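Local structure of intimin adherence protein (Escherichia coli O157:H7, 3NCX) at residues 12-17 against 39-44; 29-34 against 94-99; 74-79 against 88-93; 111-116 against 183-188. The protein serves in adhesion of enterohaemorrhagic E. coli, its C-terminal Ig-like and lectin-like region probably binding the bacterial receptor Tir displayed by the host cell. The protein carries 1 engineered substitution. All blocks are in the same frame, centred on the assembly; numbering follows the deposited sequence.

Interaction 1 of 4, residues 12-17 against 39-44; sequences KIDNKV and KLKASG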
loop_
_atom_site.group_PDB
_atom_site.type_symbol
_atom_site.label_atom_id
_atom_site.label_comp_id
_atom_site.label_asym_id
_atom_site.label_seq_id
_atom_site.Cartn_x
_atom_site.Cartn_y
_atom_site.Cartn_z
ATOM N N LYS A 12 23.018 9.231 1.364
ATOM C CA LYS A 12 21.847 9.861 0.768
ATOM C C LYS A 12 20.760 8.833 0.466
ATOM O O LYS A 12 21.014 7.829 -0.201
ATOM C CB LYS A 12 22.243 10.589 -0.520
ATOM C CG LYS A 12 21.072 11.145 -1.317
ATOM C CD LYS A 12 20.556 12.447 -0.726
ATOM C CE LYS A 12 19.240 12.865 -1.369
ATOM N NZ LYS A 12 19.346 12.986 -2.851
ATOM N N ILE A 13 19.553 9.082 0.961
ATOM C CA ILE A 13 18.411 8.235 0.630
ATOM C C ILE A 13 17.696 8.763 -0.613
ATOM O O ILE A 13 17.171 9.879 -0.616
ATOM C CB ILE A 13 17.408 8.130 1.794
ATOM C CG1 ILE A 13 17.989 7.281 2.925
ATOM C CG2 ILE A 13 16.103 7.516 1.316
ATOM C CD1 ILE A 13 17.032 7.076 4.080
ATOM N N ASP A 14 17.685 7.954 -1.667
ATOM C CA ASP A 14 17.068 8.340 -2.932
ATOM C C ASP A 14 15.597 8.697 -2.754
ATOM O O ASP A 14 14.829 7.937 -2.161
ATOM C CB ASP A 14 17.211 7.215 -3.961
ATOM C CG ASP A 14 17.888 7.674 -5.239
ATOM O OD1 ASP A 14 17.188 8.207 -6.127
ATOM O OD2 ASP A 14 19.121 7.498 -5.354
ATOM N N ASN A 15 15.210 9.858 -3.270
ATOM C CA ASN A 15 13.813 10.275 -3.245
ATOM C C ASN A 15 12.975 9.431 -4.198
ATOM O O ASN A 15 11.753 9.344 -4.067
ATOM C CB ASN A 15 13.691 11.757 -3.597
ATOM C CG ASN A 15 12.251 12.220 -3.667
ATOM O OD1 ASN A 15 11.586 12.374 -2.642
ATOM N ND2 ASN A 15 11.761 12.447 -4.881
ATOM N N LYS A 16 13.647 8.808 -5.159
ATOM C CA LYS A 16 12.991 7.918 -6.104
ATOM C C LYS A 16 12.785 6.555 -5.448
ATOM O O LYS A 16 13.745 5.896 -5.051
ATOM C CB LYS A 16 13.840 7.769 -7.368
ATOM C CG LYS A 16 13.046 7.475 -8.631
ATOM C CD LYS A 16 12.562 8.759 -9.298
ATOM C CE LYS A 16 13.733 9.606 -9.784
ATOM N NZ LYS A 16 13.288 10.832 -10.507
ATOM N N VAL A 17 11.529 6.139 -5.331
ATOM C CA VAL A 17 11.196 4.885 -4.665
ATOM C C VAL A 17 10.859 3.776 -5.661
ATOM O O VAL A 17 10.280 4.028 -6.717
ATOM C CB VAL A 17 10.025 5.073 -3.676
ATOM C CG1 VAL A 17 9.175 3.821 -3.597
ATOM C CG2 VAL A 17 10.547 5.466 -2.303
ATOM N N LYS A 39 11.025 -0.285 -2.183
ATOM C CA LYS A 39 12.440 -0.334 -1.831
ATOM C C LYS A 39 13.063 1.056 -1.797
ATOM O O LYS A 39 13.183 1.716 -2.830
ATOM C CB LYS A 39 13.204 -1.201 -2.833
ATOM C CG LYS A 39 12.602 -2.575 -3.071
ATOM C CD LYS A 39 13.022 -3.568 -2.001
ATOM C CE LYS A 39 14.516 -3.841 -2.061
ATOM N NZ LYS A 39 14.916 -4.935 -1.132
ATOM N N LEU A 40 13.461 1.497 -0.607
ATOM C CA LEU A 40 14.214 2.736 -0.468
ATOM C C LEU A 40 15.656 2.514 -0.915
ATOM O O LEU A 40 16.294 1.541 -0.513
ATOM C CB LEU A 40 14.179 3.231 0.979
ATOM C CG LEU A 40 12.842 3.787 1.474
ATOM C CD1 LEU A 40 12.885 4.040 2.971
ATOM C CD2 LEU A 40 12.479 5.058 0.721
ATOM N N LYS A 41 16.162 3.414 -1.754
ATOM C CA LYS A 41 17.509 3.283 -2.296
ATOM C C LYS A 41 18.492 4.219 -1.604
ATOM O O LYS A 41 18.410 5.436 -1.755
ATOM C CB LYS A 41 17.508 3.561 -3.801
ATOM C CG LYS A 41 18.877 3.455 -4.463
ATOM C CD LYS A 41 19.108 2.074 -5.063
ATOM C CE LYS A 41 19.103 0.985 -4.002
ATOM N NZ LYS A 41 19.163 -0.377 -4.604
ATOM N N ALA A 42 19.425 3.646 -0.849
ATOM C CA ALA A 42 20.456 4.434 -0.183
ATOM C C ALA A 42 21.711 4.526 -1.047
ATOM O O ALA A 42 21.983 3.643 -1.858
ATOM C CB ALA A 42 20.787 3.839 1.177
ATOM N N SER A 43 22.467 5.603 -0.870
ATOM C CA SER A 43 23.707 5.801 -1.612
ATOM C C SER A 43 24.753 6.455 -0.718
ATOM O O SER A 43 24.430 6.965 0.353
ATOM C CB SER A 43 23.463 6.663 -2.850
ATOM O OG SER A 43 23.102 7.984 -2.487
ATOM N N GLY A 44 26.004 6.443 -1.164
ATOM C CA GLY A 44 27.091 6.996 -0.377
ATOM C C GLY A 44 27.469 6.083 0.773
ATOM O O GLY A 44 26.893 5.007 0.937
#

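Interaction 2 of 4, residues 29-34 against 94-99; sequences PNIWLQ and PSYMIK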
loop_
_atom_site.group_PDB
_atom_site.type_symbol
_atom_site.label_atom_id
_atom_site.label_comp_id
_atom_site.label_asym_id
_atom_site.label_seq_id
_atom_site.Cartn_x
_atom_site.Cartn_y
_atom_site.Cartn_z
ATOM N N PRO A 29 3.541 6.905 -3.680
ATOM C CA PRO A 29 2.177 7.295 -4.047
ATOM C C PRO A 29 1.471 8.017 -2.904
ATOM O O PRO A 29 1.653 7.655 -1.741
ATOM C CB PRO A 29 1.493 5.954 -4.322
ATOM C CG PRO A 29 2.602 5.032 -4.688
ATOM C CD PRO A 29 3.763 5.458 -3.845
ATOM N N ASN A 30 0.681 9.031 -3.238
ATOM C CA ASN A 30 -0.106 9.748 -2.244
ATOM C C ASN A 30 -1.169 8.848 -1.628
ATOM O O ASN A 30 -1.399 8.877 -0.421
ATOM C CB ASN A 30 -0.759 10.981 -2.866
ATOM C CG ASN A 30 -1.777 11.627 -1.948
ATOM O OD1 ASN A 30 -1.709 11.485 -0.727
ATOM N ND2 ASN A 30 -2.733 12.341 -2.535
ATOM N N ILE A 31 -1.820 8.049 -2.465
ATOM C CA ILE A 31 -2.814 7.095 -1.985
ATOM C C ILE A 31 -2.155 5.751 -1.689
ATOM O O ILE A 31 -1.280 5.300 -2.427
ATOM C CB ILE A 31 -3.973 6.919 -2.985
ATOM C CG1 ILE A 31 -3.441 6.512 -4.361
ATOM C CG2 ILE A 31 -4.778 8.203 -3.089
ATOM C CD1 ILE A 31 -4.525 6.308 -5.400
ATOM N N TRP A 32 -2.574 5.117 -0.599
ATOM C CA TRP A 32 -1.909 3.909 -0.135
ATOM C C TRP A 32 -2.750 2.644 -0.253
ATOM O O TRP A 32 -3.972 2.671 -0.108
ATOM C CB TRP A 32 -1.461 4.071 1.319
ATOM C CG TRP A 32 -0.357 5.062 1.518
ATOM C CD1 TRP A 32 0.233 5.842 0.565
ATOM C CD2 TRP A 32 0.293 5.376 2.754
ATOM N NE1 TRP A 32 1.211 6.625 1.134
ATOM C CE2 TRP A 32 1.265 6.357 2.478
ATOM C CE3 TRP A 32 0.146 4.923 4.069
ATOM C CZ2 TRP A 32 2.084 6.893 3.466
ATOM C CZ3 TRP A 32 0.958 5.456 5.049
ATOM C CH2 TRP A 32 1.916 6.431 4.744
ATOM N N LEU A 33 -2.070 1.539 -0.532
ATOM C CA LEU A 33 -2.623 0.213 -0.322
ATOM C C LEU A 33 -1.995 -0.326 0.951
ATOM O O LEU A 33 -0.772 -0.433 1.039
ATOM C CB LEU A 33 -2.273 -0.709 -1.486
ATOM C CG LEU A 33 -2.443 -2.197 -1.171
ATOM C CD1 LEU A 33 -3.899 -2.514 -0.863
ATOM C CD2 LEU A 33 -1.926 -3.059 -2.310
ATOM N N GLN A 34 -2.815 -0.654 1.944
ATOM C CA GLN A 34 -2.273 -1.184 3.188
ATOM C C GLN A 34 -1.437 -2.424 2.895
ATOM O O GLN A 34 -1.885 -3.333 2.196
ATOM C CB GLN A 34 -3.378 -1.518 4.189
ATOM C CG GLN A 34 -2.845 -1.927 5.555
ATOM C CD GLN A 34 -3.946 -2.272 6.538
ATOM O OE1 GLN A 34 -3.849 -1.970 7.728
ATOM N NE2 GLN A 34 -4.999 -2.915 6.046
ATOM N N PRO A 94 -0.965 9.549 3.756
ATOM C CA PRO A 94 -1.742 9.528 2.515
ATOM C C PRO A 94 -3.051 10.296 2.638
ATOM O O PRO A 94 -3.517 10.544 3.749
ATOM C CB PRO A 94 -2.039 8.039 2.330
ATOM C CG PRO A 94 -2.115 7.516 3.717
ATOM C CD PRO A 94 -1.067 8.276 4.491
ATOM N N SER A 95 -3.631 10.673 1.502
ATOM C CA SER A 95 -4.969 11.246 1.494
ATOM C C SER A 95 -5.945 10.189 1.992
ATOM O O SER A 95 -6.861 10.484 2.757
ATOM C CB SER A 95 -5.355 11.710 0.089
ATOM O OG SER A 95 -5.290 10.643 -0.840
ATOM N N TYR A 96 -5.735 8.951 1.554
ATOM C CA TYR A 96 -6.494 7.815 2.065
ATOM C C TYR A 96 -5.724 6.511 1.892
ATOM O O TYR A 96 -4.831 6.410 1.049
ATOM C CB TYR A 96 -7.870 7.715 1.394
ATOM C CG TYR A 96 -7.843 7.305 -0.064
ATOM C CD1 TYR A 96 -7.643 5.979 -0.432
ATOM C CD2 TYR A 96 -8.047 8.240 -1.072
ATOM C CE1 TYR A 96 -7.628 5.600 -1.765
ATOM C CE2 TYR A 96 -8.036 7.870 -2.405
ATOM C CZ TYR A 96 -7.827 6.549 -2.746
ATOM O OH TYR A 96 -7.815 6.180 -4.073
ATOM N N MET A 97 -6.071 5.516 2.701
ATOM C CA MET A 97 -5.457 4.201 2.601
ATOM C C MET A 97 -6.527 3.120 2.551
ATOM O O MET A 97 -7.533 3.198 3.256
ATOM C CB MET A 97 -4.513 3.952 3.778
ATOM C CG MET A 97 -3.799 2.616 3.713
ATOM S SD MET A 97 -2.967 2.206 5.254
ATOM C CE MET A 97 -4.360 2.136 6.378
ATOM N N ILE A 98 -6.305 2.112 1.715
ATOM C CA ILE A 98 -7.272 1.035 1.537
ATOM C C ILE A 98 -6.949 -0.175 2.412
ATOM O O ILE A 98 -5.817 -0.663 2.426
ATOM C CB ILE A 98 -7.371 0.611 0.054
ATOM C CG1 ILE A 98 -8.679 1.118 -0.554
ATOM C CG2 ILE A 98 -7.273 -0.895 -0.095
ATOM C CD1 ILE A 98 -8.816 2.620 -0.537
ATOM N N LYS A 99 -7.950 -0.641 3.152
ATOM C CA LYS A 99 -7.802 -1.824 3.992
ATOM C C LYS A 99 -8.661 -2.957 3.453
ATOM O O LYS A 99 -9.744 -2.729 2.919
ATOM C CB LYS A 99 -8.211 -1.527 5.436
ATOM C CG LYS A 99 -7.320 -0.543 6.170
ATOM C CD LYS A 99 -7.730 -0.438 7.632
ATOM C CE LYS A 99 -6.916 0.618 8.365
ATOM N NZ LYS A 99 -7.313 0.734 9.798
#

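Interaction 3 of 4, residues 74-79 against 88-93; sequences SVVIKA and SYTIKA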
loop_
_atom_site.group_PDB
_atom_site.type_symbol
_atom_site.label_atom_id
_atom_site.label_comp_id
_atom_site.label_asym_id
_atom_site.label_seq_id
_atom_site.Cartn_x
_atom_site.Cartn_y
_atom_site.Cartn_z
ATOM N N SER A 74 2.084 9.642 9.123
ATOM C CA SER A 74 3.423 10.036 8.698
ATOM C C SER A 74 4.477 9.450 9.630
ATOM O O SER A 74 4.317 9.471 10.851
ATOM C CB SER A 74 3.551 11.560 8.669
ATOM O OG SER A 74 2.503 12.153 7.924
ATOM N N VAL A 75 5.557 8.935 9.053
ATOM C CA VAL A 75 6.620 8.324 9.843
ATOM C C VAL A 75 7.991 8.574 9.222
ATOM O O VAL A 75 8.110 8.772 8.012
ATOM C CB VAL A 75 6.400 6.806 9.996
ATOM C CG1 VAL A 75 6.543 6.114 8.649
ATOM C CG2 VAL A 75 7.376 6.221 11.008
ATOM N N VAL A 76 9.025 8.563 10.058
ATOM C CA VAL A 76 10.389 8.768 9.592
ATOM C C VAL A 76 11.154 7.452 9.508
ATOM O O VAL A 76 11.116 6.640 10.435
ATOM C CB VAL A 76 11.162 9.740 10.503
ATOM C CG1 VAL A 76 12.656 9.674 10.212
ATOM C CG2 VAL A 76 10.638 11.157 10.332
ATOM N N ILE A 77 11.844 7.251 8.390
ATOM C CA ILE A 77 12.684 6.077 8.199
ATOM C C ILE A 77 14.146 6.493 8.123
ATOM O O ILE A 77 14.498 7.414 7.387
ATOM C CB ILE A 77 12.308 5.322 6.916
ATOM C CG1 ILE A 77 10.841 4.890 6.973
ATOM C CG2 ILE A 77 13.227 4.122 6.710
ATOM C CD1 ILE A 77 10.357 4.209 5.717
ATOM N N LYS A 78 14.995 5.816 8.889
ATOM C CA LYS A 78 16.412 6.157 8.932
ATOM C C LYS A 78 17.303 5.056 8.365
ATOM O O LYS A 78 17.113 3.874 8.654
ATOM C CB LYS A 78 16.842 6.495 10.363
ATOM C CG LYS A 78 16.303 7.820 10.879
ATOM C CD LYS A 78 16.845 8.135 12.265
ATOM C CE LYS A 78 16.363 9.492 12.748
ATOM N NZ LYS A 78 16.765 9.764 14.154
ATOM N N ALA A 79 18.273 5.460 7.554
ATOM C CA ALA A 79 19.260 4.535 7.015
ATOM C C ALA A 79 20.632 4.853 7.600
ATOM O O ALA A 79 21.077 6.001 7.572
ATOM C CB ALA A 79 19.297 4.618 5.500
ATOM N N SER A 88 17.716 10.634 7.250
ATOM C CA SER A 88 16.279 10.449 7.423
ATOM C C SER A 88 15.504 10.579 6.114
ATOM O O SER A 88 15.812 11.427 5.277
ATOM C CB SER A 88 15.728 11.449 8.443
ATOM O OG SER A 88 16.257 11.213 9.735
ATOM N N TYR A 89 14.498 9.723 5.955
ATOM C CA TYR A 89 13.548 9.818 4.852
ATOM C C TYR A 89 12.131 9.784 5.418
ATOM O O TYR A 89 11.733 8.803 6.040
ATOM C CB TYR A 89 13.745 8.672 3.857
ATOM C CG TYR A 89 12.619 8.539 2.855
ATOM C CD1 TYR A 89 11.528 7.719 3.114
ATOM C CD2 TYR A 89 12.641 9.238 1.655
ATOM C CE1 TYR A 89 10.493 7.597 2.206
ATOM C CE2 TYR A 89 11.610 9.121 0.739
ATOM C CZ TYR A 89 10.538 8.299 1.020
ATOM O OH TYR A 89 9.508 8.179 0.115
ATOM N N THR A 90 11.372 10.854 5.203
ATOM C CA THR A 90 10.053 10.981 5.819
ATOM C C THR A 90 8.909 10.483 4.937
ATOM O O THR A 90 8.877 10.734 3.732
ATOM C CB THR A 90 9.766 12.432 6.246
ATOM O OG1 THR A 90 9.857 13.294 5.106
ATOM C CG2 THR A 90 10.768 12.883 7.294
ATOM N N ILE A 91 7.970 9.776 5.558
ATOM C CA ILE A 91 6.783 9.290 4.870
ATOM C C ILE A 91 5.600 10.203 5.162
ATOM O O ILE A 91 5.115 10.256 6.290
ATOM C CB ILE A 91 6.406 7.866 5.323
ATOM C CG1 ILE A 91 7.597 6.916 5.192
ATOM C CG2 ILE A 91 5.228 7.351 4.513
ATOM C CD1 ILE A 91 7.862 6.464 3.776
ATOM N N LYS A 92 5.141 10.927 4.148
ATOM C CA LYS A 92 3.958 11.765 4.299
ATOM C C LYS A 92 2.701 10.905 4.348
ATOM O O LYS A 92 2.543 9.978 3.553
ATOM C CB LYS A 92 3.867 12.784 3.159
ATOM C CG LYS A 92 4.835 13.949 3.298
ATOM C CD LYS A 92 4.426 14.861 4.447
ATOM C CE LYS A 92 5.498 15.893 4.750
ATOM N NZ LYS A 92 6.735 15.254 5.278
ATOM N N ALA A 93 1.816 11.206 5.294
ATOM C CA ALA A 93 0.559 10.478 5.419
ATOM C C ALA A 93 -0.258 10.618 4.141
ATOM O O ALA A 93 -0.251 11.674 3.508
ATOM C CB ALA A 93 -0.231 10.978 6.613
#

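Interaction 4 of 4, residues 111-116 against 183-188; sequences SICKNL and VYAVCV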
loop_
_atom_site.group_PDB
_atom_site.type_symbol
_atom_site.label_atom_id
_atom_site.label_comp_id
_atom_site.label_asym_id
_atom_site.label_seq_id
_atom_site.Cartn_x
_atom_site.Cartn_y
_atom_site.Cartn_z
ATOM N N SER A 111 -21.264 -2.050 7.570
ATOM C CA SER A 111 -21.077 -1.909 9.011
ATOM C C SER A 111 -19.635 -2.206 9.414
ATOM O O SER A 111 -19.063 -1.516 10.259
ATOM C CB SER A 111 -22.043 -2.813 9.780
ATOM O OG SER A 111 -21.765 -4.180 9.538
ATOM N N ILE A 112 -19.053 -3.237 8.810
ATOM C CA ILE A 112 -17.659 -3.579 9.066
ATOM C C ILE A 112 -16.748 -2.382 8.812
ATOM O O ILE A 112 -15.902 -2.044 9.640
ATOM C CB ILE A 112 -17.196 -4.753 8.189
ATOM C CG1 ILE A 112 -17.886 -6.045 8.623
ATOM C CG2 ILE A 112 -15.685 -4.905 8.258
ATOM C CD1 ILE A 112 -17.519 -7.243 7.783
ATOM N N CYS A 113 -16.933 -1.741 7.664
ATOM C CA CYS A 113 -16.126 -0.583 7.301
ATOM C C CYS A 113 -16.732 0.710 7.833
ATOM O O CYS A 113 -16.390 1.799 7.373
ATOM C CB CYS A 113 -15.959 -0.499 5.782
ATOM S SG CYS A 113 -14.974 -1.837 5.064
ATOM N N LYS A 114 -17.630 0.584 8.804
ATOM C CA LYS A 114 -18.285 1.744 9.393
ATOM C C LYS A 114 -18.687 2.750 8.319
ATOM O O LYS A 114 -18.423 3.947 8.441
ATOM C CB LYS A 114 -17.379 2.407 10.433
ATOM C CG LYS A 114 -17.164 1.572 11.688
ATOM C CD LYS A 114 -16.441 2.365 12.767
ATOM C CE LYS A 114 -16.328 1.566 14.057
ATOM N NZ LYS A 114 -15.696 2.355 15.150
ATOM N N ASN A 115 -19.320 2.245 7.264
ATOM C CA ASN A 115 -19.789 3.074 6.160
ATOM C C ASN A 115 -18.677 3.883 5.500
ATOM O O ASN A 115 -18.850 5.062 5.196
ATOM C CB ASN A 115 -20.920 3.993 6.624
ATOM C CG ASN A 115 -22.157 3.223 7.047
ATOM O OD1 ASN A 115 -23.125 3.125 6.295
ATOM N ND2 ASN A 115 -22.125 2.664 8.251
ATOM N N LEU A 116 -17.535 3.238 5.281
ATOM C CA LEU A 116 -16.413 3.873 4.599
ATOM C C LEU A 116 -15.978 3.072 3.375
ATOM O O LEU A 116 -14.795 3.032 3.034
ATOM C CB LEU A 116 -15.231 4.068 5.552
ATOM C CG LEU A 116 -15.432 5.100 6.663
ATOM C CD1 LEU A 116 -14.135 5.318 7.429
ATOM C CD2 LEU A 116 -15.940 6.411 6.080
ATOM N N VAL A 183 -16.844 -11.804 -1.821
ATOM C CA VAL A 183 -16.580 -10.378 -1.987
ATOM C C VAL A 183 -16.008 -9.779 -0.706
ATOM O O VAL A 183 -16.616 -9.882 0.360
ATOM C CB VAL A 183 -17.847 -9.601 -2.388
ATOM C CG1 VAL A 183 -17.500 -8.154 -2.686
ATOM C CG2 VAL A 183 -18.510 -10.250 -3.592
ATOM N N TYR A 184 -14.840 -9.155 -0.817
ATOM C CA TYR A 184 -14.153 -8.596 0.343
ATOM C C TYR A 184 -14.698 -7.233 0.751
ATOM O O TYR A 184 -15.073 -6.424 -0.097
ATOM C CB TYR A 184 -12.649 -8.488 0.079
ATOM C CG TYR A 184 -11.929 -9.814 0.111
ATOM C CD1 TYR A 184 -11.857 -10.613 -1.020
ATOM C CD2 TYR A 184 -11.324 -10.269 1.274
ATOM C CE1 TYR A 184 -11.204 -11.827 -0.996
ATOM C CE2 TYR A 184 -10.668 -11.482 1.308
ATOM C CZ TYR A 184 -10.610 -12.258 0.169
ATOM O OH TYR A 184 -9.956 -13.470 0.195
ATOM N N ALA A 185 -14.738 -6.989 2.056
ATOM C CA ALA A 185 -15.114 -5.682 2.577
ATOM C C ALA A 185 -13.880 -4.793 2.652
ATOM O O ALA A 185 -13.071 -4.917 3.572
ATOM C CB ALA A 185 -15.755 -5.818 3.949
ATOM N N VAL A 186 -13.731 -3.905 1.674
ATOM C CA VAL A 186 -12.580 -3.012 1.628
ATOM C C VAL A 186 -12.917 -1.644 2.214
ATOM O O VAL A 186 -13.736 -0.903 1.669
ATOM C CB VAL A 186 -12.037 -2.847 0.194
ATOM C CG1 VAL A 186 -10.922 -1.816 0.165
ATOM C CG2 VAL A 186 -11.540 -4.180 -0.341
ATOM N N CYS A 187 -12.279 -1.321 3.332
ATOM C CA CYS A 187 -12.507 -0.052 4.003
ATOM C C CYS A 187 -11.563 1.013 3.468
ATOM O O CYS A 187 -10.352 0.803 3.386
ATOM C CB CYS A 187 -12.325 -0.202 5.515
ATOM S SG CYS A 187 -13.386 -1.455 6.277
ATOM N N VAL A 188 -12.125 2.155 3.095
ATOM C CA VAL A 188 -11.324 3.282 2.648
ATOM C C VAL A 188 -11.193 4.280 3.787
ATOM O O VAL A 188 -12.150 4.975 4.127
ATOM C CB VAL A 188 -11.951 3.972 1.431
ATOM C CG1 VAL A 188 -11.112 5.168 1.011
ATOM C CG2 VAL A 188 -12.092 2.986 0.286
#

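Interaction 1 of 4, residues 12-17 against 39-44
Lys12 and Ser43 face each other as a hydrogen-bonded antiparallel pair, with both side chains starting on the same face of the sheet. Lys12 N gives its hydrogen to Ser43 O at 2.9 Å. In return Lys12 O is gripped twice, by Ser43 N at 2.7 Å and by Ser43 OG at 3.1 Å. The hydroxyl reaches that carbonyl because chi1 of 67° sets OG between the backbone N and carbonyl carbon; it also lies 3.4 Å from Lys12 CB, while the Lys12 chain, bent at chi2, carries its amine away from residues 39-44. Next along, Asp14 and Lys41 run side by side in the same direction, Asp14 CB 3.7 Å from Lys41 CB. Asp14 N bonds Lys41 O at 2.6 Å. Past the turn at Asn15 and Lys16, Val17 and Leu40 come together slantwise through one methyl each, Val17 CG2 against Leu40 CD2 at 3.6 Å. Ile13 and Ala42, a non-hydrogen-bonded pair, turn to the face packed against Trp51, and Ile13 and Leu40 also rest on Tyr89. The contact is thus two-sided: backbone bonds and a serine hydroxyl join strand 12-13 to strand 37-43, while aliphatic groups feed the hydrophobic core of the Ig-like domain.

Interaction 2 of 4, residues 29-34 against 94-99
Pro94 leans over one face of the Trp32 indole with its CB-CG-CD edge nearest, the proline ring tilted from the indole plane. Pro94 CD stands 3.3 Å from the centroid of the six-membered ring and only 3° off its normal, a CH-pi contact, while CG lies over the CD2-CE3 bond and CB over the five-membered ring. The indole takes this place with CG beside the backbone N (chi1 -68°). Met97 CG packs on Trp32 CB at 3.6 Å, and its SD sits at the indole edge, near the ring plane, and touches Gln34 CB at 3.9 Å. The Ile31 CG2 methyl fits between the Ser95 hydroxyl and a face of the Tyr96 ring, lying toward the CE2 rim, 3.7 Å from the ring centroid. Leu33 CD1 and Ile98 CG2 meet obliquely at 3.8 Å on the other face of the sheet from Trp32 and Met97. Between these faces the strands pair in parallel: Trp32 N bonds Tyr96 O, Ile98 N bonds Trp32 O and Gln34 N bonds Ile98 O. Asn30 OD1 takes Ser95 N at 3.1 Å where the segments start. Strand 32-33 is an outer strand of the mixed sheet, with strand 97-103 between it and strand 184-188. Helix 121-131 packs on Ile31 and Ile98, receives the Tyr96 hydroxyl at Val123 O and sends Trp131 NE1 to Ile31 O; Lys99 reaches Glu189 in a salt bridge.

Interaction 3 of 4, residues 74-79 against 88-93
Ser74 meets the end of the partner segment with its hydroxyl: OG takes the hydrogen of Ala93 N at 2.9 Å, and lies 3.3 Å from Ala93 CB. Rotation about chi1 (-52°) places that oxygen beside the backbone N of Ser74, within range of the amide. Val75 follows, paired with Ile91 by bonds in both directions: Val75 N bonds Ile91 O and Ile91 N bonds Val75 O, the latter at 2.7 Å. Their side chains lie alongside each other, pointing the same way, with Val75 CG1 against Ile91 CG1 at 3.7 Å. Val76 turns to the opposite face, where its CG2 methyl meets the CG2 methyl of Thr90 at 3.5 Å, CG1 leaning toward Ser88. Ile77 returns to the face of Val75. It trades a second pair of backbone bonds with Tyr89, and its CD1 reaches diagonally to Ile91 CD1 at 3.9 Å. The extended chain of Lys78 passes the Ser88 hydroxyl, Lys78 CE to Ser88 OG 3.5 Å, toward a weak, long ion pair with Glu54. This beta hairpin therefore has two unlike faces: on the inner one Ile77 and Tyr89 rest on Leu40, Ile77 also on Trp51, Ile91 on Phe38, and Val75 on Ile58, whereas Thr90, Ser88 and Lys78 add polar groups beside Val76 on the other, more exposed face, consistent with a sandwich sheet facing solvent.

Interaction 4 of 4, residues 111-116 against 183-188
Leu116 O accepts the hydrogen of Val188 N at 2.8 Å, and Cys113 CA and Cys187 CA come within 4.9 Å of each other, so the turn after helix 106-112 meets the end of the last strand. That turn is a Schellman motif, with Lys114 at positive phi, Lys114 N bonded to Ser111 O and Asn115 N to Met110 O. Within it, directly before Lys114, Cys113 SG joins Cys187 SG in a disulfide of 2.0 Å with chi3 of -87°, close to the 90° magnitude such bridges prefer. Each sulfur stands beside the backbone N of its own residue (chi1 -67° for Cys113, -57° for Cys187), which turns the two toward each other. Cys113 SG also passes Ala185 CB at 4.2 Å, and the Ile112 CG2 methyl lies loosely over that CB at 4.4 Å. Beyond the bridge, Val188 CB approaches Leu116 O at 3.4 Å, while Leu116 CB faces Val188 O at 3.5 Å. A disulfide from the first helix to the final strand is a hallmark of C-type lectin-like domains. Both cysteines are buried, and their covalent bond, beside Ala185 and Ile112, ties the helix end to the sheet, with a single backbone bond fixing the turn beside it.

From the N terminus, interaction 1 closes the first loop by bringing residues 39-44 back beside 12-17. Interaction 2 starts inside that loop, at 29-34, and ends past it at 94-99, so the two cross; it encloses the later strands of the Ig-like domain and connects them to the start of the lectin-like domain. Nested within it is the hairpin of interaction 3, whose inner face packs on interaction 1 through Tyr89 and Ile77 against Leu40, and whose end at Ile91 and Lys92 touches Trp32 of interaction 2. Interaction 4 follows in series, closing the lectin-like domain through strand 184-188, which neighbours strand 97-103 of interaction 2; its centre lies about 35 Å from that of interaction 1.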